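Local coordinates for protein nucleoporin nup120 (PDB 4GQ2) that serves as a structural constituent of the nuclear pore complex, whose nucleoporins can also dock transiently associated nuclear transport factors, at residues Leu364-Lys369 against Val375-Asn380; Ser522-Pro527 against Tyr533-Asn538; Thr866-Tyr871 against Ser897-His902. All blocks are in the same frame, centred on the assembly; numbering follows the deposited sequence.

Interaction 1 (Leu364-Lys369 against Val375-Asn380); sequences LIIAWK and VIQKCN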
loop_
_atom_site.group_PDB
_atom_site.type_symbol
_atom_site.label_atom_id
_atom_site.label_comp_id
_atom_site.label_asym_id
_atom_site.label_seq_id
_atom_site.Cartn_x
_atom_site.Cartn_y
_atom_site.Cartn_z
ATOM N N LEU A 364 -13.283 19.615 28.573
ATOM C CA LEU A 364 -14.333 19.945 27.614
ATOM C C LEU A 364 -13.802 19.962 26.182
ATOM O O LEU A 364 -12.978 20.809 25.821
ATOM C CB LEU A 364 -14.993 21.289 27.955
ATOM C CG LEU A 364 -16.246 21.658 27.144
ATOM C CD1 LEU A 364 -17.475 20.931 27.671
ATOM C CD2 LEU A 364 -16.485 23.163 27.146
ATOM N N ILE A 365 -14.275 19.012 25.379
ATOM C CA ILE A 365 -13.914 18.930 23.962
ATOM C C ILE A 365 -15.024 19.578 23.138
ATOM O O ILE A 365 -16.205 19.281 23.328
ATOM C CB ILE A 365 -13.683 17.467 23.505
ATOM C CG1 ILE A 365 -12.678 16.768 24.427
ATOM C CG2 ILE A 365 -13.182 17.420 22.065
ATOM C CD1 ILE A 365 -12.852 15.267 24.510
ATOM N N ILE A 366 -14.635 20.466 22.232
ATOM C CA ILE A 366 -15.580 21.243 21.442
ATOM C C ILE A 366 -15.251 21.123 19.960
ATOM O O ILE A 366 -14.089 21.247 19.574
ATOM C CB ILE A 366 -15.521 22.741 21.818
ATOM C CG1 ILE A 366 -15.430 22.930 23.339
ATOM C CG2 ILE A 366 -16.714 23.484 21.237
ATOM C CD1 ILE A 366 -15.067 24.339 23.769
ATOM N N ALA A 367 -16.281 20.903 19.140
ATOM C CA ALA A 367 -16.147 20.859 17.676
ATOM C C ALA A 367 -16.819 22.058 17.012
ATOM O O ALA A 367 -17.999 22.341 17.256
ATOM C CB ALA A 367 -16.725 19.561 17.118
ATOM N N TRP A 368 -16.062 22.743 16.161
ATOM C CA TRP A 368 -16.540 23.919 15.447
ATOM C C TRP A 368 -16.664 23.655 13.983
ATOM O O TRP A 368 -15.850 22.942 13.398
ATOM C CB TRP A 368 -15.617 25.108 15.697
ATOM C CG TRP A 368 -15.599 25.499 17.150
ATOM C CD1 TRP A 368 -14.668 25.133 18.115
ATOM C CD2 TRP A 368 -16.594 26.309 17.866
ATOM N NE1 TRP A 368 -14.998 25.662 19.339
ATOM C CE2 TRP A 368 -16.140 26.378 19.260
ATOM C CE3 TRP A 368 -17.765 26.974 17.501
ATOM C CZ2 TRP A 368 -16.844 27.081 20.232
ATOM C CZ3 TRP A 368 -18.469 27.679 18.489
ATOM C CH2 TRP A 368 -18.017 27.731 19.821
ATOM N N LYS A 369 -17.679 24.259 13.380
ATOM C CA LYS A 369 -18.065 23.983 12.004
ATOM C C LYS A 369 -18.137 25.277 11.206
ATOM O O LYS A 369 -18.581 26.307 11.718
ATOM C CB LYS A 369 -19.430 23.284 12.008
ATOM C CG LYS A 369 -20.052 22.990 10.652
ATOM C CD LYS A 369 -21.404 22.313 10.837
ATOM C CE LYS A 369 -21.858 21.616 9.563
ATOM N NZ LYS A 369 -22.689 20.406 9.855
ATOM N N VAL A 375 -12.843 22.834 13.261
ATOM C CA VAL A 375 -11.836 22.986 14.317
ATOM C C VAL A 375 -12.259 22.253 15.584
ATOM O O VAL A 375 -13.408 22.339 16.013
ATOM C CB VAL A 375 -11.526 24.466 14.654
ATOM C CG1 VAL A 375 -10.500 24.557 15.781
ATOM C CG2 VAL A 375 -11.002 25.207 13.430
ATOM N N ILE A 376 -11.322 21.520 16.172
ATOM C CA ILE A 376 -11.553 20.870 17.455
ATOM C C ILE A 376 -10.710 21.552 18.528
ATOM O O ILE A 376 -9.518 21.813 18.323
ATOM C CB ILE A 376 -11.285 19.342 17.395
ATOM C CG1 ILE A 376 -12.469 18.602 16.765
ATOM C CG2 ILE A 376 -11.089 18.763 18.785
ATOM C CD1 ILE A 376 -12.550 18.696 15.259
ATOM N N GLN A 377 -11.344 21.846 19.662
ATOM C CA GLN A 377 -10.659 22.439 20.809
ATOM C C GLN A 377 -10.824 21.586 22.058
ATOM O O GLN A 377 -11.905 21.047 22.310
ATOM C CB GLN A 377 -11.224 23.826 21.113
ATOM C CG GLN A 377 -11.100 24.864 20.009
ATOM C CD GLN A 377 -11.777 26.172 20.380
ATOM O OE1 GLN A 377 -12.646 26.207 21.257
ATOM N NE2 GLN A 377 -11.386 27.255 19.716
ATOM N N LYS A 378 -9.749 21.477 22.837
ATOM C CA LYS A 378 -9.811 20.913 24.184
ATOM C C LYS A 378 -9.536 21.997 25.223
ATOM O O LYS A 378 -8.710 22.889 25.001
ATOM C CB LYS A 378 -8.789 19.793 24.355
ATOM C CG LYS A 378 -9.242 18.432 23.873
ATOM C CD LYS A 378 -8.185 17.377 24.173
ATOM C CE LYS A 378 -8.656 15.993 23.752
ATOM N NZ LYS A 378 -7.592 14.959 23.886
ATOM N N CYS A 379 -10.233 21.912 26.354
ATOM C CA CYS A 379 -9.963 22.771 27.500
ATOM C C CYS A 379 -9.784 21.951 28.764
ATOM O O CYS A 379 -10.689 21.221 29.178
ATOM C CB CYS A 379 -11.084 23.790 27.719
ATOM S SG CYS A 379 -11.059 24.577 29.356
ATOM N N ASN A 380 -8.605 22.078 29.365
ATOM C CA ASN A 380 -8.365 21.567 30.703
ATOM C C ASN A 380 -8.730 22.629 31.726
ATOM O O ASN A 380 -8.014 23.627 31.892
ATOM C CB ASN A 380 -6.909 21.127 30.875
ATOM C CG ASN A 380 -6.750 19.617 30.870
ATOM O OD1 ASN A 380 -6.058 19.059 30.019
ATOM N ND2 ASN A 380 -7.391 18.947 31.827
#
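Ile-366 and Gln-377 form the central hydrogen-bonded pair of an antiparallel hairpin whose two strand axes approach to 4.7 Å and run 161° apart. Their mutual backbone bonds, Ile-366 N to Gln-377 O and Gln-377 N to Ile-366 O, are both 2.8 Å long. Equivalent pairs, Leu-364 with Cys-379 and Trp-368 with Val-375, flank them, while Ile-365/Lys-378 and Ala-367/Ile-376 are non-hydrogen-bonded pairs.

The polar cross-strand contact of side chains is diagonal. Gln-377 has CG beside its own backbone N (chi1 -61°) and is extended beyond it, which carries OE1 to the edge of the Trp-368 indole; the weak bond from Trp-368 NE1 to Gln-377 OE1 measures 3.1 Å. Ring and amide planes are 69° apart, and CG2 of Ile-366 lies over one indole face, toward the rim.

On the other side of the sheet, Ile-365 CG1 runs alongside Lys-378, 3.9 Å from its CG, and Ile-365 CG2 meets Ile-376 CG2 at 4.1 Å. Ile-543 of strand 539-544 packs against all three residues. The backbone ladder therefore supplies most of the polar cohesion in this beta-propeller hairpin, and the buried Gln-377 amide, also weakly bonded through NE2 to Ser-336 O, gives the indole N-H a partner.

Interaction 2 (Ser522-Pro527 against Tyr533-Asn538); sequences SINFDP and YINYAN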
loop_
_atom_site.group_PDB
_atom_site.type_symbol
_atom_site.label_atom_id
_atom_site.label_comp_id
_atom_site.label_asym_id
_atom_site.label_seq_id
_atom_site.Cartn_x
_atom_site.Cartn_y
_atom_site.Cartn_z
ATOM N N SER A 522 -20.893 15.154 14.580
ATOM C CA SER A 522 -20.942 14.943 16.012
ATOM C C SER A 522 -19.590 14.495 16.525
ATOM O O SER A 522 -18.700 14.179 15.733
ATOM C CB SER A 522 -21.987 13.889 16.361
ATOM O OG SER A 522 -21.500 12.592 16.070
ATOM N N ILE A 523 -19.455 14.487 17.855
ATOM C CA ILE A 523 -18.316 13.889 18.547
ATOM C C ILE A 523 -18.816 13.067 19.746
ATOM O O ILE A 523 -19.875 13.365 20.314
ATOM C CB ILE A 523 -17.253 14.935 18.982
ATOM C CG1 ILE A 523 -17.791 15.880 20.068
ATOM C CG2 ILE A 523 -16.719 15.720 17.784
ATOM C CD1 ILE A 523 -16.699 16.612 20.826
ATOM N N ASN A 524 -18.078 12.019 20.108
ATOM C CA ASN A 524 -18.445 11.168 21.240
ATOM C C ASN A 524 -17.225 10.712 22.002
ATOM O O ASN A 524 -16.312 10.119 21.419
ATOM C CB ASN A 524 -19.197 9.914 20.788
ATOM C CG ASN A 524 -20.489 10.222 20.074
ATOM O OD1 ASN A 524 -20.539 10.219 18.842
ATOM N ND2 ASN A 524 -21.550 10.479 20.841
ATOM N N PHE A 525 -17.216 10.979 23.306
ATOM C CA PHE A 525 -16.199 10.427 24.184
ATOM C C PHE A 525 -16.606 9.002 24.507
ATOM O O PHE A 525 -17.758 8.738 24.847
ATOM C CB PHE A 525 -16.059 11.254 25.465
ATOM C CG PHE A 525 -15.005 10.739 26.410
ATOM C CD1 PHE A 525 -13.654 11.002 26.182
ATOM C CD2 PHE A 525 -15.360 10.000 27.535
ATOM C CE1 PHE A 525 -12.677 10.533 27.051
ATOM C CE2 PHE A 525 -14.387 9.525 28.406
ATOM C CZ PHE A 525 -13.047 9.791 28.163
ATOM N N ASP A 526 -15.661 8.084 24.355
ATOM C CA ASP A 526 -15.872 6.702 24.720
ATOM C C ASP A 526 -15.083 6.474 25.997
ATOM O O ASP A 526 -13.850 6.546 25.983
ATOM C CB ASP A 526 -15.394 5.770 23.604
ATOM C CG ASP A 526 -15.637 4.298 23.912
ATOM O OD1 ASP A 526 -16.286 3.978 24.927
ATOM O OD2 ASP A 526 -15.179 3.449 23.121
ATOM N N PRO A 527 -15.791 6.235 27.117
ATOM C CA PRO A 527 -15.128 5.979 28.398
ATOM C C PRO A 527 -14.555 4.567 28.479
ATOM O O PRO A 527 -13.573 4.344 29.193
ATOM C CB PRO A 527 -16.252 6.165 29.422
ATOM C CG PRO A 527 -17.504 5.856 28.673
ATOM C CD PRO A 527 -17.262 6.243 27.239
ATOM N N TYR A 533 -14.231 9.956 19.705
ATOM C CA TYR A 533 -14.523 9.796 18.290
ATOM C C TYR A 533 -15.020 11.108 17.705
ATOM O O TYR A 533 -15.766 11.838 18.347
ATOM C CB TYR A 533 -15.594 8.723 18.096
ATOM C CG TYR A 533 -15.131 7.310 18.368
ATOM C CD1 TYR A 533 -15.117 6.794 19.667
ATOM C CD2 TYR A 533 -14.724 6.478 17.325
ATOM C CE1 TYR A 533 -14.700 5.496 19.920
ATOM C CE2 TYR A 533 -14.304 5.180 17.570
ATOM C CZ TYR A 533 -14.293 4.693 18.865
ATOM O OH TYR A 533 -13.883 3.398 19.109
ATOM N N ILE A 534 -14.595 11.390 16.480
ATOM C CA ILE A 534 -15.050 12.547 15.719
ATOM C C ILE A 534 -15.762 12.028 14.483
ATOM O O ILE A 534 -15.166 11.301 13.686
ATOM C CB ILE A 534 -13.869 13.428 15.267
ATOM C CG1 ILE A 534 -13.074 13.930 16.473
ATOM C CG2 ILE A 534 -14.366 14.591 14.434
ATOM C CD1 ILE A 534 -11.643 14.298 16.142
ATOM N N ASN A 535 -17.024 12.414 14.316
ATOM C CA ASN A 535 -17.847 11.875 13.237
ATOM C C ASN A 535 -18.079 12.849 12.102
ATOM O O ASN A 535 -18.760 13.867 12.273
ATOM C CB ASN A 535 -19.178 11.362 13.792
ATOM C CG ASN A 535 -18.982 10.306 14.852
ATOM O OD1 ASN A 535 -18.357 9.277 14.599
ATOM N ND2 ASN A 535 -19.502 10.559 16.055
ATOM N N TYR A 536 -17.487 12.538 10.950
ATOM C CA TYR A 536 -17.673 13.323 9.731
ATOM C C TYR A 536 -18.702 12.610 8.876
ATOM O O TYR A 536 -19.093 11.493 9.194
ATOM C CB TYR A 536 -16.355 13.489 8.958
ATOM C CG TYR A 536 -15.270 14.229 9.719
ATOM C CD1 TYR A 536 -15.237 15.619 9.740
ATOM C CD2 TYR A 536 -14.277 13.537 10.415
ATOM C CE1 TYR A 536 -14.258 16.304 10.434
ATOM C CE2 TYR A 536 -13.283 14.215 11.106
ATOM C CZ TYR A 536 -13.286 15.600 11.116
ATOM O OH TYR A 536 -12.317 16.293 11.795
ATOM N N ALA A 537 -19.111 13.247 7.782
ATOM C CA ALA A 537 -20.194 12.745 6.940
ATOM C C ALA A 537 -19.853 11.476 6.163
ATOM O O ALA A 537 -20.761 10.813 5.651
ATOM C CB ALA A 537 -20.681 13.838 5.997
ATOM N N ASN A 538 -18.566 11.144 6.052
ATOM C CA ASN A 538 -18.168 9.830 5.505
ATOM C C ASN A 538 -16.843 9.292 6.046
ATOM O O ASN A 538 -16.183 8.469 5.409
ATOM C CB ASN A 538 -18.267 9.758 3.955
ATOM C CG ASN A 538 -17.077 10.383 3.227
ATOM O OD1 ASN A 538 -16.884 10.140 2.028
ATOM N ND2 ASN A 538 -16.284 11.184 3.929
#
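Asn-524 and Tyr-533 are a hydrogen-bonded pair in an antiparallel beta hairpin of the beta-propeller domain, made by strands 520-525 and 532-536. Each backbone N-H of the pair is met by the other's carbonyl: Asn-524 N reaches Tyr-533 O at 2.9 Å, and Tyr-533 N reaches Asn-524 O at 2.7 Å. The next such pair is less even. Asn-535 N donates to Ser-522 O at 2.8 Å, whereas the return bond from Ser-522 N to Asn-535 O is stretched to 3.4 Å and weak.

A side-chain bond reinforces this second pair, whose side chains stand on the same face of the sheet. Asn-535 ND2 donates a hydrogen bond to Ser-522 OG at 2.9 Å, with an N-H...O angle of 155° and the hydroxyl oxygen 16° out of the amide plane. Ser-522 turns OG between its backbone N and carbonyl carbon, which brings it to Asn-535 ND2. The same ND2 lies 3.0 Å from Asn-524 OD1.

Most of these groups have further partners in neighbouring strands and loops: Ser-522 OG bonds to Ala-60 O, Asn-524 OD1 to Val-62 N, Tyr-533 OH to Val-89 O, and Asn-535 OD1 weakly to Arg-75 NH1. The face bearing serine, asparagines and tyrosine is thus tied to strand 59-64, part of a separate sheet. On the opposite face Ile-523 CG2 meets Ile-534 CG2 at 4.2 Å.

Past the last pair, Asp-526 lies alongside Tyr-533 pointing the same way, its carboxylate held by Asn-529 and Thr-73 through OD2. Carboxylate and ring planes differ by 32°, and the touching carbon, Asp-526 CB, sits in the plane of the phenol at its edge, 3.8 Å from Tyr-533 CE1.

Interaction 3 (Thr866-Tyr871 against Ser897-His902); sequences TSLVLY and SCYYLH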
loop_
_atom_site.group_PDB
_atom_site.type_symbol
_atom_site.label_atom_id
_atom_site.label_comp_id
_atom_site.label_asym_id
_atom_site.label_seq_id
_atom_site.Cartn_x
_atom_site.Cartn_y
_atom_site.Cartn_z
ATOM N N THR A 866 24.015 -19.953 1.521
ATOM C CA THR A 866 23.724 -19.847 2.950
ATOM C C THR A 866 23.684 -21.219 3.610
ATOM O O THR A 866 23.740 -22.247 2.934
ATOM C CB THR A 866 22.394 -19.111 3.230
ATOM O OG1 THR A 866 22.284 -18.847 4.634
ATOM C CG2 THR A 866 21.190 -19.945 2.801
ATOM N N SER A 867 23.581 -21.215 4.935
ATOM C CA SER A 867 23.487 -22.430 5.726
ATOM C C SER A 867 22.710 -22.134 7.000
ATOM O O SER A 867 22.810 -21.040 7.549
ATOM C CB SER A 867 24.887 -22.934 6.082
ATOM O OG SER A 867 24.815 -24.136 6.826
ATOM N N LEU A 868 21.938 -23.113 7.461
ATOM C CA LEU A 868 21.225 -23.022 8.731
ATOM C C LEU A 868 22.001 -23.675 9.899
ATOM O O LEU A 868 21.452 -23.912 10.975
ATOM C CB LEU A 868 19.837 -23.650 8.581
ATOM C CG LEU A 868 18.583 -22.769 8.432
ATOM C CD1 LEU A 868 18.857 -21.346 7.972
ATOM C CD2 LEU A 868 17.558 -23.434 7.535
ATOM N N VAL A 869 23.287 -23.935 9.684
ATOM C CA VAL A 869 24.121 -24.683 10.641
ATOM C C VAL A 869 24.146 -24.090 12.062
ATOM O O VAL A 869 24.225 -24.827 13.046
ATOM C CB VAL A 869 25.541 -24.921 10.062
ATOM C CG1 VAL A 869 26.611 -24.961 11.144
ATOM C CG2 VAL A 869 25.555 -26.198 9.241
ATOM N N LEU A 870 24.044 -22.769 12.162
ATOM C CA LEU A 870 24.074 -22.094 13.459
ATOM C C LEU A 870 22.686 -21.841 14.052
ATOM O O LEU A 870 22.562 -21.165 15.071
ATOM C CB LEU A 870 24.874 -20.785 13.365
ATOM C CG LEU A 870 26.330 -20.915 12.891
ATOM C CD1 LEU A 870 26.955 -19.558 12.580
ATOM C CD2 LEU A 870 27.173 -21.693 13.896
ATOM N N TYR A 871 21.651 -22.417 13.445
ATOM C CA TYR A 871 20.269 -22.065 13.787
ATOM C C TYR A 871 19.363 -23.262 14.102
ATOM O O TYR A 871 18.139 -23.179 13.986
ATOM C CB TYR A 871 19.675 -21.145 12.693
ATOM C CG TYR A 871 20.534 -19.921 12.440
ATOM C CD1 TYR A 871 20.374 -18.768 13.200
ATOM C CD2 TYR A 871 21.547 -19.938 11.484
ATOM C CE1 TYR A 871 21.178 -17.654 12.999
ATOM C CE2 TYR A 871 22.360 -18.833 11.277
ATOM C CZ TYR A 871 22.171 -17.692 12.035
ATOM O OH TYR A 871 22.973 -16.588 11.833
ATOM N N SER A 897 24.996 -31.602 6.657
ATOM C CA SER A 897 24.231 -32.693 6.051
ATOM C C SER A 897 22.740 -32.566 6.322
ATOM O O SER A 897 21.926 -32.752 5.408
ATOM C CB SER A 897 24.737 -34.052 6.545
ATOM O OG SER A 897 25.962 -34.395 5.924
ATOM N N CYS A 898 22.392 -32.250 7.575
ATOM C CA CYS A 898 20.993 -32.035 7.978
ATOM C C CYS A 898 20.325 -30.963 7.119
ATOM O O CYS A 898 19.190 -31.132 6.664
ATOM C CB CYS A 898 20.911 -31.641 9.456
ATOM S SG CYS A 898 21.209 -32.999 10.616
ATOM N N TYR A 899 21.053 -29.869 6.903
ATOM C CA TYR A 899 20.609 -28.764 6.070
ATOM C C TYR A 899 20.378 -29.249 4.641
ATOM O O TYR A 899 19.304 -29.025 4.080
ATOM C CB TYR A 899 21.626 -27.611 6.141
ATOM C CG TYR A 899 21.349 -26.435 5.217
ATOM C CD1 TYR A 899 20.250 -25.602 5.426
ATOM C CD2 TYR A 899 22.210 -26.142 4.146
ATOM C CE1 TYR A 899 20.005 -24.523 4.591
ATOM C CE2 TYR A 899 21.975 -25.067 3.307
ATOM C CZ TYR A 899 20.866 -24.263 3.531
ATOM O OH TYR A 899 20.613 -23.193 2.706
ATOM N N TYR A 900 21.365 -29.938 4.069
ATOM C CA TYR A 900 21.231 -30.483 2.710
ATOM C C TYR A 900 20.115 -31.533 2.582
ATOM O O TYR A 900 19.437 -31.594 1.549
ATOM C CB TYR A 900 22.565 -31.033 2.192
ATOM C CG TYR A 900 23.606 -29.978 1.860
ATOM C CD1 TYR A 900 23.242 -28.746 1.312
ATOM C CD2 TYR A 900 24.962 -30.225 2.070
ATOM C CE1 TYR A 900 24.197 -27.783 1.003
ATOM C CE2 TYR A 900 25.922 -29.273 1.760
ATOM C CZ TYR A 900 25.534 -28.054 1.230
ATOM O OH TYR A 900 26.485 -27.111 0.926
ATOM N N LEU A 901 19.926 -32.345 3.630
ATOM C CA LEU A 901 18.786 -33.268 3.710
ATOM C C LEU A 901 17.467 -32.495 3.699
ATOM O O LEU A 901 16.543 -32.831 2.950
ATOM C CB LEU A 901 18.845 -34.129 4.978
ATOM C CG LEU A 901 18.335 -35.586 4.963
ATOM C CD1 LEU A 901 17.804 -35.985 6.340
ATOM C CD2 LEU A 901 17.295 -35.896 3.890
ATOM N N HIS A 902 17.379 -31.469 4.542
ATOM C CA HIS A 902 16.193 -30.628 4.574
ATOM C C HIS A 902 15.899 -30.021 3.229
ATOM O O HIS A 902 14.765 -30.053 2.761
ATOM C CB HIS A 902 16.337 -29.533 5.610
ATOM C CG HIS A 902 15.240 -28.511 5.548
ATOM N ND1 HIS A 902 15.469 -27.225 5.234
ATOM C CD2 HIS A 902 13.869 -28.631 5.742
ATOM C CE1 HIS A 902 14.308 -26.553 5.244
ATOM N NE2 HIS A 902 13.329 -27.414 5.551
#
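Tyr-899 OH is hydrogen-bonded to Phe-863 O in the last turn of helix 856-864, and in the loop after that helix it is touched by the methyl Thr-866 CG2 at 3.3 Å. The methyl gets there because the threonine keeps OG1 anti to its backbone N (chi1 -170°), where OG1 bonds to Pro-840 O, leaving CG2 for the phenol end.

The remainder of the loop passes over one face of the Tyr-899 ring. Ser-867 CA stands 4.0 Å from the ring centroid and only 17° off the normal, which qualifies as a CH-pi contact. Leu-868 N lies over the same face, nearer the other rim, 3.6 Å from Tyr-899 CD1. Beyond it, the Leu-868 and Tyr-899 side chains cross at about a right angle, with Leu-868 CB 3.7 Å from Tyr-899 CD1 and CD2 of the leucine approaching CE1 of the ring. No hydrogen bond joins the two segments, so van der Waals packing on the tyrosine carries the contact between them.

Two local features fix the loop that supplies this surface. Ser-867 OG accepts from Val-869 N at 3.2 Å with an angle of 148°, an ST turn. A type I beta turn runs from Leu-868 to Tyr-871 and is closed by the bond from Tyr-871 N to Leu-868 O at 2.9 Å.

Tyr-899, itself buried, points from helix 895-909 toward the loop, and Leu-868 also packs on Tyr-844 of helix 840-852 and Phe-883 of helix 881-889. The loop after helix 856-864 is thus packed against three further helices, and such stacked helices with their connecting loops are consistent with the HEAT-repeat, alpha-solenoid character of this region.

Overall arrangement
Interactions 1, 2 and 3 follow one another along the chain. The first two are beta hairpins in one mixed sheet of the beta-propeller domain, with centres 12 Å apart. Although separated in strand order, they touch: Ala-367 CB packs on Ile-523 CG2 at 3.9 Å, and Ile-376 CD1 comes to 4.2 Å from Tyr-536 OH, consistent with a strongly curved sheet. Interaction 3 belongs to the C-terminal HEAT-repeat region; its centre is about 61 Å from that of interaction 1, on the opposite side of the chain's centre, and about 55 Å from that of interaction 2. The contacts therefore sample the propeller and helical parts of a structural nucleoporin.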